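Long-range contact in ferredoxin NADP reductase (PDB 3JQQ), which uses FAD to pass electrons between ferredoxin and NADP(H) in the apicoplast of Plasmodium falciparum: residues 54-59 and 151-156. The protein carries 1 engineered substitution. Numbering follows the deposited sequence.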
loop_
_atom_site.group_PDB
_atom_site.type_symbol
_atom_site.label_atom_id
_atom_site.label_comp_id
_atom_site.label_asym_id
_atom_site.label_seq_id
_atom_site.Cartn_x
_atom_site.Cartn_y
_atom_site.Cartn_z
ATOM N N CYS B 54 -13.936 1.704 -11.035
ATOM C CA CYS B 54 -14.209 3.036 -11.527
ATOM C C CYS B 54 -13.175 3.944 -10.898
ATOM O O CYS B 54 -12.524 3.572 -9.923
ATOM C CB CYS B 54 -15.615 3.483 -11.127
ATOM S SG CYS B 54 -15.928 3.421 -9.345
ATOM N N GLY B 55 -13.009 5.128 -11.466
ATOM C CA GLY B 55 -12.189 6.145 -10.839
ATOM C C GLY B 55 -13.102 7.177 -10.201
ATOM O O GLY B 55 -14.176 7.481 -10.723
ATOM N N ILE B 56 -12.689 7.694 -9.052
ATOM C CA ILE B 56 -13.378 8.815 -8.442
ATOM C C ILE B 56 -12.421 9.997 -8.454
ATOM O O ILE B 56 -11.269 9.866 -8.041
ATOM C CB ILE B 56 -13.802 8.512 -6.992
ATOM C CG1 ILE B 56 -14.915 7.457 -6.960
ATOM C CG2 ILE B 56 -14.265 9.782 -6.298
ATOM C CD1 ILE B 56 -15.278 6.990 -5.562
ATOM N N ILE B 57 -12.886 11.141 -8.949
ATOM C CA ILE B 57 -12.076 12.358 -8.934
ATOM C C ILE B 57 -12.494 13.257 -7.778
ATOM O O ILE B 57 -13.531 13.912 -7.840
ATOM C CB ILE B 57 -12.198 13.155 -10.249
ATOM C CG1 ILE B 57 -11.858 12.272 -11.448
ATOM C CG2 ILE B 57 -11.293 14.384 -10.213
ATOM C CD1 ILE B 57 -12.280 12.867 -12.775
ATOM N N PRO B 58 -11.679 13.295 -6.716
ATOM C CA PRO B 58 -12.015 14.085 -5.534
ATOM C C PRO B 58 -12.082 15.578 -5.842
ATOM O O PRO B 58 -11.243 16.099 -6.578
ATOM C CB PRO B 58 -10.852 13.801 -4.573
ATOM C CG PRO B 58 -10.126 12.617 -5.140
ATOM C CD PRO B 58 -10.354 12.663 -6.612
ATOM N N TYR B 59 -13.086 16.250 -5.282
ATOM C CA TYR B 59 -13.225 17.705 -5.378
ATOM C C TYR B 59 -13.408 18.246 -6.803
ATOM O O TYR B 59 -13.182 19.432 -7.050
ATOM C CB TYR B 59 -12.050 18.407 -4.686
ATOM C CG TYR B 59 -11.819 17.962 -3.255
ATOM C CD1 TYR B 59 -12.604 18.447 -2.214
ATOM C CD2 TYR B 59 -10.811 17.054 -2.947
ATOM C CE1 TYR B 59 -12.393 18.038 -0.907
ATOM C CE2 TYR B 59 -10.593 16.641 -1.646
ATOM C CZ TYR B 59 -11.386 17.136 -0.629
ATOM O OH TYR B 59 -11.165 16.724 0.663
ATOM N N ILE B 151 -20.626 13.402 -7.288
ATOM C CA ILE B 151 -19.368 12.663 -7.342
ATOM C C ILE B 151 -19.076 12.292 -8.795
ATOM O O ILE B 151 -19.976 11.871 -9.528
ATOM C CB ILE B 151 -19.386 11.408 -6.437
ATOM C CG1 ILE B 151 -17.994 10.776 -6.364
ATOM C CG2 ILE B 151 -20.416 10.402 -6.928
ATOM C CD1 ILE B 151 -17.904 9.586 -5.423
ATOM N N TYR B 152 -17.828 12.471 -9.216
ATOM C CA TYR B 152 -17.471 12.306 -10.625
ATOM C C TYR B 152 -16.646 11.045 -10.894
ATOM O O TYR B 152 -15.546 10.876 -10.360
ATOM C CB TYR B 152 -16.755 13.556 -11.145
ATOM C CG TYR B 152 -17.620 14.799 -11.141
ATOM C CD1 TYR B 152 -17.857 15.503 -9.966
ATOM C CD2 TYR B 152 -18.200 15.271 -12.313
ATOM C CE1 TYR B 152 -18.648 16.641 -9.957
ATOM C CE2 TYR B 152 -18.993 16.407 -12.315
ATOM C CZ TYR B 152 -19.213 17.088 -11.134
ATOM O OH TYR B 152 -19.998 18.218 -11.132
ATOM N N LEU B 153 -17.202 10.170 -11.732
ATOM C CA LEU B 153 -16.613 8.866 -12.041
ATOM C C LEU B 153 -15.925 8.825 -13.405
ATOM O O LEU B 153 -16.349 9.496 -14.351
ATOM C CB LEU B 153 -17.689 7.769 -12.020
ATOM C CG LEU B 153 -18.260 7.188 -10.717
ATOM C CD1 LEU B 153 -17.164 6.876 -9.712
ATOM C CD2 LEU B 153 -19.298 8.112 -10.107
ATOM N N THR B 154 -14.870 8.019 -13.492
ATOM C CA THR B 154 -14.257 7.644 -14.763
ATOM C C THR B 154 -14.327 6.122 -14.872
ATOM O O THR B 154 -14.526 5.441 -13.864
ATOM C CB THR B 154 -12.783 8.066 -14.832
ATOM O OG1 THR B 154 -12.015 7.269 -13.921
ATOM C CG2 THR B 154 -12.623 9.539 -14.487
ATOM N N GLY B 155 -14.163 5.584 -16.078
ATOM C CA GLY B 155 -14.149 4.128 -16.258
ATOM C C GLY B 155 -15.058 3.624 -17.364
ATOM O O GLY B 155 -15.585 4.413 -18.149
ATOM N N ALA B 156 -15.251 2.302 -17.426
ATOM C CA ALA B 156 -14.662 1.366 -16.472
ATOM C C ALA B 156 -13.178 1.123 -16.733
ATOM O O ALA B 156 -12.649 1.529 -17.761
ATOM C CB ALA B 156 -15.423 0.045 -16.497
HETATM O O HOH W 1 -16.119 13.733 -7.775
#
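Gly55 and Thr154 form the hydrogen-bonded pair that joins the two strands, which run antiparallel with 152° between their directions. Gly55 N donates to Thr154 O at 2.9 Å, and Thr154 N returns a bond to Gly55 O. Two residues on, Ile57 N donates to Tyr152 O at 3.0 Å. Next to this bond a water bridges the backbones, accepting from Tyr152 N and donating to Ile57 O.

On one face, Ile56 and Leu153 lie side by side as a non-hydrogen-bonded pair, Ile56 CG1 resting 3.6 Å from Leu153 CD1. The same methyl also touches Cys54 SG, at 3.7 Å, so one branch of Leu153 serves two residues of strand 53-56. Ile56 runs obliquely across Ile151, whose CG1 is anti to the backbone N (chi1 -172°) and carries CD1 to 3.7 Å from Ile56 CD1. Ile118 of strand 114-123 and Phe141 of helix 137-144 also touch Ile56, consistent with this face lining the interior of the FAD-domain barrel. Thr154 points to the other face, and the side chain of Ile57 crosses its own at about a right angle, with Ile57 CD1 3.8 Å from Thr154 CG2. Thr154 OG1 sits 3.3 Å from Gly55 CA, close over a residue that has no side chain; this hydroxyl is hydrogen-bonded to His157.

Strand 53-56 also bonds to strand 101-104, which contains FAD-binding residues, while strand 150-157 bonds to strand 16-25. The contact thus ties two inner strands of the flavin domain together by buried backbone bonds, with an apolar seam on the face of Ile56 and Leu153 and a water bridging the backbones beside Ile57.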